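Long-range contacts in putative uncharacterized protein TTHA0988 (Thermus thermophilus, PDB 3OEP), which is of unknown function but is a KipI-KipA homologue with cyclophilin-like domains in a single chain, once wrongly assigned as an allophanate hydrolase: residues A[142-148]-A[160-166]; A[87-92]-A[168-172]; A[118-122]-A[352-356]; A[123-129]-A[155-161]. All coordinates share one frame; numbering follows the deposited sequence. Where two conformers were deposited one is given.

Interaction 1: A[142-148]-A[160-166]; sequences RPRVPAH and YPLPSPG
Val-145 lays its CG1 methyl over the middle of the Tyr-160 ring, 3.7 Å from the ring centroid and 10° off the normal, a CH-pi contact between side chains that cross at about a right angle. CG1 reaches the ring by standing anti to the backbone N (chi1 171°), which turns CG2 to the other side, 3.6 Å from Gly-166 O. The backbones run antiparallel, with Arg-142/Gly-166 and Val-145/Ser-164 as hydrogen-bonded pairs; between them the register slips by one residue, a beta bulge. Val-145 N gives the shortest bond of this ladder, 2.7 Å to Ser-164 O, while the return bond from Ser-164 N to Val-145 O is longer, 3.2 Å. Beyond the ladder His-148 N donates to Tyr-160 O at 2.6 Å, nearly along the C=O axis. In one of two conformers, Arg-144 runs its extended chain beside Pro-163 and lays a guanidinium face near Pro-163 CB, which is offset toward the rim, 3.5 Å from NH2 of Arg-144. Gly-166 O is gripped twice, by Arg-142 N and by a water that links it to Arg-142 NH1; the same guanidinium forms salt bridges to Asp-88 and Glu-87. Within the cyclophilin-like domain, Leu-170 of strand 169-174 packs on Val-145 and Arg-142, and the Tyr-160 ring rests on Ala-149 and Ala-151 of strand 149-153.

Interaction 2: A[87-92]-A[168-172]; sequences EDLPEV and WNLLG
Asp-88 lies across the Leu-170 peptide and meets it atom by atom. Its CB sits 3.4 Å from Leu-170 O, and CG is 3.6 Å from Leu-170 N. At the tip, OD2 accepts a nearly straight bond from Leu-170 N, 2.8 Å long with 175° at the hydrogen, using the anti lone pair that faces away from OD1. CG stands beside its own backbone N (chi1 -62°), a torsion that brings the carboxylate round to the same side as the Asp-88 N-H, and the two meet one residue: Asp-88 N donates to Leu-170 O at 3.1 Å. The carboxylate is held further by a salt bridge from OD1 to Lys-138, which probably helps to stabilise its negative charge in this buried position. Next to this polar clasp is an apolar one. Val-92 CG2 touches Asn-169 CB at 3.7 Å and Leu-171 CD2 at 3.8 Å, and Leu-89 CD1, three residues earlier on the helix, meets the same Leu-171 CD2. A water bonded to Asn-169 OD1 also makes a weak bond to Glu-91 OE2, while Asn-169 ND2 is used by the carbonyls of Val-152 and Pro-136. The arrangement docks the first turn of helix 89-96, where Val-92 N donates to Asp-88 O, onto strand 169-174 of the mixed sheet of a cyclophilin-like domain, at a classic beta bulge, where Leu-171 and Gly-172 both face Val-150.

Interaction 3: A[118-122]-A[352-356]; sequences GFTPG and DLRGR
Asp-352 immediately precedes a type I beta turn (Leu-353 to Arg-356) whose side presses on Pro-121, and its carboxylate steadies that turn as an Asx motif. OD1 accepts from Gly-355 N at 3.1 Å, the donor coming from well above the carboxylate plane, and stands 4.3 Å from Pro-121 CG; OD2 is taken by the backbone N of Ala-248. After Leu-353, Arg-354 supplies most of the turn's buried surface, and does so with its aliphatic part. CG is anti to the backbone N (chi1 -173°), which carries the chain across the proline ring at about a right angle, CG lying 3.8 Å from Pro-121 CD. CD then meets the Thr-120 methyl CG2, also at 3.8 Å, before a bend at chi3 (-65°) turns the guanidinium off toward the backbone O of Asp-459. Gly-355 follows, and its bare CA receives Pro-121 CG at 3.6 Å. The contact is small and made mainly of carbon atoms in van der Waals contact, yet it joins loops of the two carboxyltransferase-like family regions, C/D and A/B, and Gly-122 adds a backbone bond to Leu-245. Arg-356 ends the walk: its backbone N closes the turn by donating to Leu-353 O at 3.1 Å.

Interaction 4: A[123-129]-A[155-161]; sequences FPFLAEV and VQTGIYP
Leu-126 and Thr-157 form an antiparallel hydrogen-bonded pair that satisfies both peptides: Leu-126 N reaches Thr-157 O at 2.8 Å, and Thr-157 N reaches Leu-126 O at 2.9 Å. Gln-156 CA also approaches Leu-126 O, at 3.2 Å. Past the cis peptide bond before Glu-128 the chain turns, and Val-129 N donates to Val-155 O in an almost straight bond (178°). Thr-157 OG1, anti to its backbone N, is satisfied by Ala-151 O and His-107 NE2, which leaves its methyl CG2 to meet Leu-126 CB at 3.6 Å. At the other end the polar matching gives way to rings. With CG anti to the backbone N (chi1 -164°), the Phe-123 ring lies with Ile-159 O 3.5 Å above its middle. Its CE2 edge points into the face of Tyr-160, a T-shaped pair with centroids 4.8 Å apart and planes at 64°, and Pro-161 CD packs obliquely against Phe-123 CD2 at 3.6 Å. Pro-124 O and Ile-159 N are buried here without a hydrogen-bonding partner; Gly-158 CA, 3.3 Å from Pro-124 O, offers at most a weak substitute. Strands 124-127 and 156-159, neighbours in the mixed sheet of the cyclophilin-like domain, are thus joined by backbone hydrogen bonds at Leu-126/Thr-157 and Val-129/Val-155 and by aromatic and proline contacts at the Phe-123 end, where two polar groups probably pay a desolvation cost.

In the fold
From the N terminus, 87-92 opens the loop that interaction 2 closes at 168-172, tying helix 89-96 to a strand of the mixed sheet of the cyclophilin-like domain. Interactions 4 and 1 are nested inside that loop and cross each other, their segments alternating along the chain and sharing Tyr-160 and Pro-161. Interaction 3 starts at 118-122, just ahead of interaction 4, and closes only at 352-356; its loop therefore encloses interactions 1 and 4 and crosses interaction 2. Salt bridges from Arg-142 connect interactions 1 and 2, and Pro-161 packs against the 118-122 loop. Three contacts thus knit one cyclophilin-like domain, while interaction 3 joins it to the following region.

Interaction 1: A[142-148]-A[160-166]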
loop_
_atom_site.group_PDB
_atom_site.type_symbol
_atom_site.label_atom_id
_atom_site.label_comp_id
_atom_site.label_asym_id
_atom_site.label_seq_id
_atom_site.Cartn_x
_atom_site.Cartn_y
_atom_site.Cartn_z
ATOM N N ARG A 142 -10.016 -17.291 6.252
ATOM C CA ARG A 142 -11.169 -16.563 6.761
ATOM C C ARG A 142 -11.242 -15.210 6.070
ATOM O O ARG A 142 -10.214 -14.570 5.860
ATOM C CB ARG A 142 -11.042 -16.321 8.262
ATOM C CG ARG A 142 -11.184 -17.554 9.111
ATOM C CD ARG A 142 -11.267 -17.172 10.571
ATOM N NE ARG A 142 -11.683 -18.295 11.401
ATOM C CZ ARG A 142 -10.863 -19.218 11.905
ATOM N NH1 ARG A 142 -9.555 -19.178 11.669
ATOM N NH2 ARG A 142 -11.363 -20.191 12.654
ATOM N N PRO A 143 -12.457 -14.765 5.706
ATOM C CA PRO A 143 -12.571 -13.413 5.154
ATOM C C PRO A 143 -12.234 -12.297 6.158
ATOM O O PRO A 143 -11.769 -11.227 5.746
ATOM C CB PRO A 143 -14.037 -13.329 4.700
ATOM C CG PRO A 143 -14.742 -14.414 5.407
ATOM C CD PRO A 143 -13.740 -15.490 5.686
ATOM N N ARG A 144 -12.444 -12.541 7.453
ATOM C CA ARG A 144 -12.143 -11.536 8.474
ATOM C C ARG A 144 -11.634 -12.147 9.782
ATOM O O ARG A 144 -12.417 -12.629 10.600
ATOM C CB ARG A 144 -13.378 -10.680 8.753
ATOM C CG ARG A 144 -13.072 -9.339 9.406
ATOM C CD ARG A 144 -14.318 -8.470 9.467
ATOM N NE ARG A 144 -14.038 -7.107 9.914
ATOM C CZ ARG A 144 -13.554 -6.150 9.130
ATOM N NH1 ARG A 144 -13.279 -6.405 7.858
ATOM N NH2 ARG A 144 -13.336 -4.938 9.621
ATOM N N VAL A 145 -10.318 -12.098 9.971
ATOM C CA VAL A 145 -9.693 -12.476 11.231
ATOM C C VAL A 145 -9.781 -11.219 12.103
ATOM O O VAL A 145 -9.556 -10.115 11.611
ATOM C CB VAL A 145 -8.226 -12.880 11.021
ATOM C CG1 VAL A 145 -7.504 -13.071 12.365
ATOM C CG2 VAL A 145 -8.141 -14.156 10.161
ATOM N N PRO A 146 -10.127 -11.367 13.391
ATOM C CA PRO A 146 -10.270 -10.159 14.208
ATOM C C PRO A 146 -8.936 -9.489 14.536
ATOM O O PRO A 146 -7.900 -10.153 14.564
ATOM C CB PRO A 146 -10.954 -10.676 15.481
ATOM C CG PRO A 146 -10.651 -12.123 15.530
ATOM C CD PRO A 146 -10.516 -12.588 14.120
ATOM N N ALA A 147 -8.970 -8.178 14.782
ATOM C CA ALA A 147 -7.804 -7.461 15.278
ATOM C C ALA A 147 -7.308 -8.141 16.542
ATOM O O ALA A 147 -8.113 -8.608 17.357
ATOM C CB ALA A 147 -8.151 -6.002 15.570
ATOM N N HIS A 148 -5.983 -8.198 16.667
ATOM C CA HIS A 148 -5.261 -8.720 17.839
ATOM C C HIS A 148 -5.191 -10.242 17.914
ATOM O O HIS A 148 -4.670 -10.789 18.893
ATOM C CB HIS A 148 -5.794 -8.128 19.146
ATOM C CG HIS A 148 -6.037 -6.655 19.073
ATOM N ND1 HIS A 148 -5.054 -5.759 18.712
ATOM C CD2 HIS A 148 -7.161 -5.927 19.265
ATOM C CE1 HIS A 148 -5.558 -4.539 18.710
ATOM N NE2 HIS A 148 -6.833 -4.612 19.049
ATOM N N TYR A 160 -2.227 -10.273 14.202
ATOM C CA TYR A 160 -3.000 -9.425 13.283
ATOM C C TYR A 160 -3.278 -8.093 13.995
ATOM O O TYR A 160 -3.986 -8.077 14.992
ATOM C CB TYR A 160 -4.317 -10.115 12.892
ATOM C CG TYR A 160 -4.165 -11.317 11.986
ATOM C CD1 TYR A 160 -4.462 -11.235 10.629
ATOM C CD2 TYR A 160 -3.730 -12.546 12.480
ATOM C CE1 TYR A 160 -4.323 -12.336 9.787
ATOM C CE2 TYR A 160 -3.587 -13.657 11.645
ATOM C CZ TYR A 160 -3.881 -13.543 10.297
ATOM O OH TYR A 160 -3.746 -14.632 9.463
ATOM N N PRO A 161 -2.723 -6.967 13.498
ATOM C CA PRO A 161 -2.948 -5.694 14.202
ATOM C C PRO A 161 -4.322 -5.079 13.929
ATOM O O PRO A 161 -4.818 -4.290 14.740
ATOM C CB PRO A 161 -1.852 -4.775 13.639
ATOM C CG PRO A 161 -0.938 -5.664 12.849
ATOM C CD PRO A 161 -1.763 -6.803 12.393
ATOM N N LEU A 162 -4.891 -5.435 12.781
ATOM C CA LEU A 162 -6.143 -4.897 12.271
ATOM C C LEU A 162 -6.947 -6.065 11.705
ATOM O O LEU A 162 -6.358 -7.083 11.313
ATOM C CB LEU A 162 -5.866 -3.917 11.123
ATOM C CG LEU A 162 -4.987 -2.689 11.394
ATOM C CD1 LEU A 162 -3.919 -2.516 10.316
ATOM C CD2 LEU A 162 -5.829 -1.443 11.501
ATOM N N PRO A 163 -8.280 -5.925 11.636
ATOM C CA PRO A 163 -9.059 -6.981 10.995
ATOM C C PRO A 163 -8.647 -7.156 9.541
ATOM O O PRO A 163 -8.453 -6.168 8.828
ATOM C CB PRO A 163 -10.504 -6.477 11.091
ATOM C CG PRO A 163 -10.496 -5.443 12.148
ATOM C CD PRO A 163 -9.136 -4.832 12.130
ATOM N N SER A 164 -8.480 -8.401 9.115
ATOM C CA SER A 164 -8.110 -8.687 7.735
ATOM C C SER A 164 -8.396 -10.141 7.388
ATOM O O SER A 164 -8.611 -10.968 8.283
ATOM C CB SER A 164 -6.630 -8.372 7.484
ATOM O OG SER A 164 -5.778 -9.362 8.030
ATOM N N PRO A 165 -8.404 -10.464 6.083
ATOM C CA PRO A 165 -8.499 -11.873 5.718
ATOM C C PRO A 165 -7.240 -12.604 6.150
ATOM O O PRO A 165 -6.167 -11.999 6.209
ATOM C CB PRO A 165 -8.605 -11.844 4.186
ATOM C CG PRO A 165 -8.954 -10.441 3.840
ATOM C CD PRO A 165 -8.365 -9.588 4.899
ATOM N N GLY A 166 -7.358 -13.892 6.445
ATOM C CA GLY A 166 -6.193 -14.651 6.889
ATOM C C GLY A 166 -6.470 -16.127 7.067
ATOM O O GLY A 166 -7.557 -16.518 7.490
HETATM O O HOH W 1 -7.615 -17.792 10.052
#

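Interaction 2: A[87-92]-A[168-172]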
loop_
_atom_site.group_PDB
_atom_site.type_symbol
_atom_site.label_atom_id
_atom_site.label_comp_id
_atom_site.label_asym_id
_atom_site.label_seq_id
_atom_site.Cartn_x
_atom_site.Cartn_y
_atom_site.Cartn_z
ATOM N N GLU A 87 -10.086 -19.435 18.166
ATOM C CA GLU A 87 -11.130 -20.280 17.587
ATOM C C GLU A 87 -10.582 -21.616 17.071
ATOM O O GLU A 87 -11.311 -22.598 17.031
ATOM C CB GLU A 87 -11.836 -19.528 16.449
ATOM C CG GLU A 87 -13.079 -20.213 15.883
ATOM C CD GLU A 87 -13.758 -19.392 14.792
ATOM O OE1 GLU A 87 -13.854 -18.156 14.938
ATOM O OE2 GLU A 87 -14.194 -19.987 13.782
ATOM N N ASP A 88 -9.306 -21.646 16.686
ATOM C CA ASP A 88 -8.677 -22.854 16.134
ATOM C C ASP A 88 -7.880 -23.673 17.153
ATOM O O ASP A 88 -7.314 -24.713 16.803
ATOM C CB ASP A 88 -7.750 -22.475 14.977
ATOM C CG ASP A 88 -8.486 -21.820 13.828
ATOM O OD1 ASP A 88 -9.609 -22.275 13.498
ATOM O OD2 ASP A 88 -7.943 -20.852 13.246
ATOM N N LEU A 89 -7.836 -23.229 18.403
ATOM C CA LEU A 89 -6.989 -23.883 19.398
ATOM C C LEU A 89 -7.326 -25.376 19.551
ATOM O O LEU A 89 -6.418 -26.221 19.521
ATOM C CB LEU A 89 -7.031 -23.121 20.735
ATOM C CG LEU A 89 -6.108 -23.567 21.866
ATOM C CD1 LEU A 89 -4.669 -23.564 21.423
ATOM C CD2 LEU A 89 -6.292 -22.651 23.075
ATOM N N PRO A 90 -8.624 -25.723 19.672
ATOM C CA PRO A 90 -8.944 -27.154 19.769
ATOM C C PRO A 90 -8.518 -27.984 18.550
ATOM O O PRO A 90 -8.014 -29.096 18.717
ATOM C CB PRO A 90 -10.469 -27.164 19.931
ATOM C CG PRO A 90 -10.791 -25.848 20.526
ATOM C CD PRO A 90 -9.814 -24.886 19.917
ATOM N N GLU A 91 -8.714 -27.446 17.349
ATOM C CA GLU A 91 -8.333 -28.139 16.114
ATOM C C GLU A 91 -6.817 -28.271 15.970
ATOM O O GLU A 91 -6.313 -29.312 15.535
ATOM C CB GLU A 91 -8.887 -27.404 14.895
ATOM C CG GLU A 91 -8.635 -28.117 13.576
ATOM C CD GLU A 91 -8.991 -27.264 12.380
ATOM O OE1 GLU A 91 -10.134 -26.759 12.331
ATOM O OE2 GLU A 91 -8.128 -27.105 11.489
ATOM N N VAL A 92 -6.093 -27.205 16.301
ATOM C CA VAL A 92 -4.631 -27.259 16.297
ATOM C C VAL A 92 -4.137 -28.368 17.239
ATOM O O VAL A 92 -3.312 -29.201 16.854
ATOM C CB VAL A 92 -4.027 -25.895 16.696
ATOM C CG1 VAL A 92 -2.521 -25.996 16.910
ATOM C CG2 VAL A 92 -4.350 -24.850 15.640
ATOM N N TRP A 168 -4.081 -18.228 8.735
ATOM C CA TRP A 168 -3.260 -18.775 9.820
ATOM C C TRP A 168 -4.157 -19.336 10.924
ATOM O O TRP A 168 -5.345 -19.007 11.009
ATOM C CB TRP A 168 -2.273 -17.724 10.346
ATOM C CG TRP A 168 -1.110 -17.486 9.417
ATOM C CD1 TRP A 168 -1.054 -17.768 8.079
ATOM C CD2 TRP A 168 0.160 -16.910 9.754
ATOM N NE1 TRP A 168 0.166 -17.411 7.566
ATOM C CE2 TRP A 168 0.931 -16.878 8.571
ATOM C CE3 TRP A 168 0.717 -16.415 10.940
ATOM C CZ2 TRP A 168 2.230 -16.372 8.538
ATOM C CZ3 TRP A 168 2.011 -15.910 10.906
ATOM C CH2 TRP A 168 2.754 -15.896 9.712
ATOM N N ASN A 169 -3.586 -20.224 11.734
ATOM C CA ASN A 169 -4.337 -20.933 12.764
ATOM C C ASN A 169 -4.409 -20.078 14.025
ATOM O O ASN A 169 -3.380 -19.774 14.632
ATOM C CB ASN A 169 -3.669 -22.273 13.066
ATOM C CG ASN A 169 -3.592 -23.175 11.847
ATOM O OD1 ASN A 169 -4.600 -23.744 11.423
ATOM N ND2 ASN A 169 -2.389 -23.315 11.276
ATOM N N LEU A 170 -5.622 -19.691 14.408
ATOM C CA LEU A 170 -5.831 -18.709 15.478
ATOM C C LEU A 170 -5.806 -19.364 16.858
ATOM O O LEU A 170 -6.676 -20.178 17.187
ATOM C CB LEU A 170 -7.158 -17.973 15.281
ATOM C CG LEU A 170 -7.422 -17.378 13.898
ATOM C CD1 LEU A 170 -8.736 -16.579 13.925
ATOM C CD2 LEU A 170 -6.267 -16.508 13.420
ATOM N N LEU A 171 -4.800 -19.003 17.650
ATOM C CA LEU A 171 -4.590 -19.576 18.978
ATOM C C LEU A 171 -5.086 -18.688 20.118
ATOM O O LEU A 171 -5.417 -19.187 21.192
ATOM C CB LEU A 171 -3.102 -19.846 19.209
ATOM C CG LEU A 171 -2.395 -20.774 18.235
ATOM C CD1 LEU A 171 -1.024 -21.145 18.784
ATOM C CD2 LEU A 171 -3.247 -22.023 17.979
ATOM N N GLY A 172 -5.116 -17.380 19.903
ATOM C CA GLY A 172 -5.532 -16.479 20.959
ATOM C C GLY A 172 -5.636 -15.033 20.548
ATOM O O GLY A 172 -5.689 -14.707 19.355
HETATM O O HOH W 2 -7.205 -24.335 11.977
#

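Interaction 3: A[118-122]-A[352-356]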
loop_
_atom_site.group_PDB
_atom_site.type_symbol
_atom_site.label_atom_id
_atom_site.label_comp_id
_atom_site.label_asym_id
_atom_site.label_seq_id
_atom_site.Cartn_x
_atom_site.Cartn_y
_atom_site.Cartn_z
ATOM N N GLY A 118 4.974 -6.045 8.575
ATOM C CA GLY A 118 4.157 -5.190 7.732
ATOM C C GLY A 118 3.325 -5.840 6.651
ATOM O O GLY A 118 2.964 -5.170 5.684
ATOM N N PHE A 119 2.969 -7.114 6.804
ATOM C CA PHE A 119 2.012 -7.713 5.865
ATOM C C PHE A 119 0.757 -6.824 5.782
ATOM O O PHE A 119 0.195 -6.591 4.706
ATOM C CB PHE A 119 1.645 -9.133 6.284
ATOM C CG PHE A 119 0.784 -9.842 5.287
ATOM C CD1 PHE A 119 -0.591 -9.923 5.470
ATOM C CD2 PHE A 119 1.344 -10.405 4.146
ATOM C CE1 PHE A 119 -1.393 -10.574 4.537
ATOM C CE2 PHE A 119 0.552 -11.051 3.210
ATOM C CZ PHE A 119 -0.817 -11.136 3.406
ATOM N N THR A 120 0.323 -6.358 6.948
ATOM C CA THR A 120 -0.475 -5.139 7.079
ATOM C C THR A 120 0.330 -4.285 8.055
ATOM O O THR A 120 1.199 -4.817 8.746
ATOM C CB THR A 120 -1.892 -5.418 7.628
ATOM O OG1 THR A 120 -1.810 -6.016 8.927
ATOM C CG2 THR A 120 -2.660 -6.355 6.702
ATOM N N PRO A 121 0.076 -2.968 8.118
ATOM C CA PRO A 121 0.910 -2.134 8.987
ATOM C C PRO A 121 1.086 -2.692 10.411
ATOM O O PRO A 121 0.109 -2.995 11.087
ATOM C CB PRO A 121 0.167 -0.796 8.982
ATOM C CG PRO A 121 -0.410 -0.743 7.608
ATOM C CD PRO A 121 -0.836 -2.152 7.297
ATOM N N GLY A 122 2.339 -2.864 10.828
ATOM C CA GLY A 122 2.652 -3.325 12.182
ATOM C C GLY A 122 2.569 -4.822 12.439
ATOM O O GLY A 122 2.880 -5.265 13.545
ATOM N N ASP A 352 -3.258 5.767 4.050
ATOM C CA ASP A 352 -2.969 4.339 4.001
ATOM C C ASP A 352 -4.202 3.672 4.565
ATOM O O ASP A 352 -4.306 3.477 5.777
ATOM C CB ASP A 352 -1.739 3.970 4.827
ATOM C CG ASP A 352 -1.282 2.540 4.576
ATOM O OD1 ASP A 352 -2.143 1.637 4.454
ATOM O OD2 ASP A 352 -0.062 2.321 4.477
ATOM N N LEU A 353 -5.148 3.350 3.686
ATOM C CA LEU A 353 -6.457 2.883 4.126
ATOM C C LEU A 353 -6.357 1.537 4.849
ATOM O O LEU A 353 -7.086 1.295 5.809
ATOM C CB LEU A 353 -7.445 2.814 2.953
ATOM C CG LEU A 353 -7.715 4.113 2.192
ATOM C CD1 LEU A 353 -8.767 3.869 1.109
ATOM C CD2 LEU A 353 -8.157 5.222 3.135
ATOM N N ARG A 354 -5.435 0.681 4.408
ATOM C CA ARG A 354 -5.146 -0.567 5.107
ATOM C C ARG A 354 -4.754 -0.304 6.566
ATOM O O ARG A 354 -5.192 -1.019 7.469
ATOM C CB ARG A 354 -4.033 -1.342 4.379
ATOM C CG ARG A 354 -3.772 -2.727 4.934
ATOM C CD ARG A 354 -2.708 -3.486 4.145
ATOM N NE ARG A 354 -3.128 -3.772 2.773
ATOM C CZ ARG A 354 -2.704 -3.147 1.673
ATOM N NH1 ARG A 354 -3.188 -3.516 0.484
ATOM N NH2 ARG A 354 -1.805 -2.167 1.726
ATOM N N GLY A 355 -3.941 0.727 6.787
ATOM C CA GLY A 355 -3.491 1.094 8.131
ATOM C C GLY A 355 -4.388 2.067 8.882
ATOM O O GLY A 355 -4.019 2.530 9.964
ATOM N N ARG A 356 -5.556 2.379 8.314
ATOM C CA ARG A 356 -6.474 3.379 8.867
ATOM C C ARG A 356 -5.786 4.728 9.121
ATOM O O ARG A 356 -6.021 5.390 10.136
ATOM C CB ARG A 356 -7.171 2.837 10.120
ATOM C CG ARG A 356 -7.984 1.581 9.841
ATOM C CD ARG A 356 -8.733 1.090 11.063
ATOM N NE ARG A 356 -9.536 -0.093 10.752
ATOM C CZ ARG A 356 -10.304 -0.741 11.624
ATOM N NH1 ARG A 356 -10.386 -0.341 12.888
ATOM N NH2 ARG A 356 -10.994 -1.807 11.229
#

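Interaction 4: A[123-129]-A[155-161]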
loop_
_atom_site.group_PDB
_atom_site.type_symbol
_atom_site.label_atom_id
_atom_site.label_comp_id
_atom_site.label_asym_id
_atom_site.label_seq_id
_atom_site.Cartn_x
_atom_site.Cartn_y
_atom_site.Cartn_z
ATOM N N PHE A 123 2.179 -5.601 11.428
ATOM C CA PHE A 123 2.021 -7.069 11.545
ATOM C C PHE A 123 3.391 -7.746 11.616
ATOM O O PHE A 123 4.132 -7.713 10.636
ATOM C CB PHE A 123 1.273 -7.582 10.307
ATOM C CG PHE A 123 0.700 -8.982 10.432
ATOM C CD1 PHE A 123 1.453 -10.044 10.908
ATOM C CD2 PHE A 123 -0.592 -9.238 9.999
ATOM C CE1 PHE A 123 0.909 -11.326 10.995
ATOM C CE2 PHE A 123 -1.136 -10.513 10.079
ATOM C CZ PHE A 123 -0.386 -11.556 10.586
ATOM N N PRO A 124 3.721 -8.384 12.754
ATOM C CA PRO A 124 5.016 -9.049 12.867
ATOM C C PRO A 124 4.967 -10.490 12.401
ATOM O O PRO A 124 4.030 -11.215 12.731
ATOM C CB PRO A 124 5.287 -9.013 14.364
ATOM C CG PRO A 124 3.918 -9.146 14.974
ATOM C CD PRO A 124 2.971 -8.445 14.023
ATOM N N PHE A 125 5.969 -10.891 11.625
ATOM C CA PHE A 125 6.189 -12.297 11.331
ATOM C C PHE A 125 7.320 -12.746 12.242
ATOM O O PHE A 125 8.445 -12.264 12.126
ATOM C CB PHE A 125 6.555 -12.518 9.862
ATOM C CG PHE A 125 5.378 -12.429 8.901
ATOM C CD1 PHE A 125 4.056 -12.420 9.350
ATOM C CD2 PHE A 125 5.603 -12.402 7.539
ATOM C CE1 PHE A 125 2.997 -12.345 8.449
ATOM C CE2 PHE A 125 4.552 -12.330 6.643
ATOM C CZ PHE A 125 3.255 -12.302 7.093
ATOM N N LEU A 126 6.988 -13.646 13.164
ATOM C CA LEU A 126 7.895 -14.111 14.206
ATOM C C LEU A 126 8.286 -15.569 13.991
ATOM O O LEU A 126 7.475 -16.369 13.540
ATOM C CB LEU A 126 7.195 -13.992 15.554
ATOM C CG LEU A 126 6.734 -12.595 15.965
ATOM C CD1 LEU A 126 5.483 -12.673 16.838
ATOM C CD2 LEU A 126 7.846 -11.892 16.687
ATOM N N ALA A 127 9.526 -15.909 14.332
ATOM C CA ALA A 127 9.997 -17.297 14.275
ATOM C C ALA A 127 11.003 -17.482 15.409
ATOM O O ALA A 127 11.555 -16.485 15.876
ATOM C CB ALA A 127 10.642 -17.592 12.907
ATOM N N GLU A 128 11.267 -18.708 15.880
ATOM C CA GLU A 128 10.727 -19.974 15.366
ATOM C C GLU A 128 9.711 -20.622 16.303
ATOM O O GLU A 128 9.972 -20.807 17.499
ATOM C CB GLU A 128 11.863 -20.995 15.197
ATOM C CG GLU A 128 12.940 -20.607 14.201
ATOM C CD GLU A 128 14.110 -21.590 14.158
ATOM O OE1 GLU A 128 14.165 -22.545 14.974
ATOM O OE2 GLU A 128 14.995 -21.392 13.304
ATOM N N VAL A 129 8.582 -21.030 15.737
ATOM C CA VAL A 129 7.624 -21.891 16.431
ATOM C C VAL A 129 8.277 -23.250 16.714
ATOM O O VAL A 129 8.976 -23.813 15.858
ATOM C CB VAL A 129 6.333 -22.072 15.576
ATOM C CG1 VAL A 129 5.408 -23.137 16.159
ATOM C CG2 VAL A 129 5.592 -20.752 15.445
ATOM N N VAL A 155 6.539 -22.683 10.787
ATOM C CA VAL A 155 7.556 -22.185 11.722
ATOM C C VAL A 155 7.281 -20.755 12.219
ATOM O O VAL A 155 8.033 -20.227 13.044
ATOM C CB VAL A 155 8.966 -22.261 11.069
ATOM C CG1 VAL A 155 9.128 -21.178 10.015
ATOM C CG2 VAL A 155 10.075 -22.180 12.123
ATOM N N GLN A 156 6.208 -20.133 11.731
ATOM C CA GLN A 156 5.936 -18.731 12.044
ATOM C C GLN A 156 4.732 -18.518 12.948
ATOM O O GLN A 156 3.764 -19.282 12.921
ATOM C CB GLN A 156 5.719 -17.940 10.760
ATOM C CG GLN A 156 6.903 -17.951 9.825
ATOM C CD GLN A 156 6.730 -16.958 8.707
ATOM O OE1 GLN A 156 7.234 -15.845 8.787
ATOM N NE2 GLN A 156 5.979 -17.335 7.677
ATOM N N THR A 157 4.805 -17.461 13.749
ATOM C CA THR A 157 3.652 -16.981 14.487
ATOM C C THR A 157 3.522 -15.487 14.204
ATOM O O THR A 157 4.487 -14.827 13.817
ATOM C CB THR A 157 3.747 -17.312 16.007
ATOM O OG1 THR A 157 2.521 -16.958 16.669
ATOM C CG2 THR A 157 4.909 -16.589 16.671
ATOM N N GLY A 158 2.317 -14.961 14.353
ATOM C CA GLY A 158 2.067 -13.569 14.031
ATOM C C GLY A 158 0.921 -12.995 14.830
ATOM O O GLY A 158 0.179 -13.728 15.494
ATOM N N ILE A 159 0.801 -11.672 14.781
ATOM C CA ILE A 159 -0.268 -10.960 15.471
ATOM C C ILE A 159 -0.943 -10.042 14.459
ATOM O O ILE A 159 -0.297 -9.164 13.900
ATOM C CB ILE A 159 0.257 -10.111 16.643
ATOM C CG1 ILE A 159 1.107 -10.963 17.598
ATOM C CG2 ILE A 159 -0.925 -9.465 17.383
ATOM C CD1 ILE A 159 1.896 -10.170 18.607
ATOM N N TYR A 160 -2.227 -10.273 14.202
ATOM C CA TYR A 160 -3.000 -9.425 13.283
ATOM C C TYR A 160 -3.278 -8.093 13.995
ATOM O O TYR A 160 -3.986 -8.077 14.992
ATOM C CB TYR A 160 -4.317 -10.115 12.892
ATOM C CG TYR A 160 -4.165 -11.317 11.986
ATOM C CD1 TYR A 160 -4.462 -11.235 10.629
ATOM C CD2 TYR A 160 -3.730 -12.546 12.480
ATOM C CE1 TYR A 160 -4.323 -12.336 9.787
ATOM C CE2 TYR A 160 -3.587 -13.657 11.645
ATOM C CZ TYR A 160 -3.881 -13.543 10.297
ATOM O OH TYR A 160 -3.746 -14.632 9.463
ATOM N N PRO A 161 -2.723 -6.967 13.498
ATOM C CA PRO A 161 -2.948 -5.694 14.202
ATOM C C PRO A 161 -4.322 -5.079 13.929
ATOM O O PRO A 161 -4.818 -4.290 14.740
ATOM C CB PRO A 161 -1.852 -4.775 13.639
ATOM C CG PRO A 161 -0.938 -5.664 12.849
ATOM C CD PRO A 161 -1.763 -6.803 12.393
#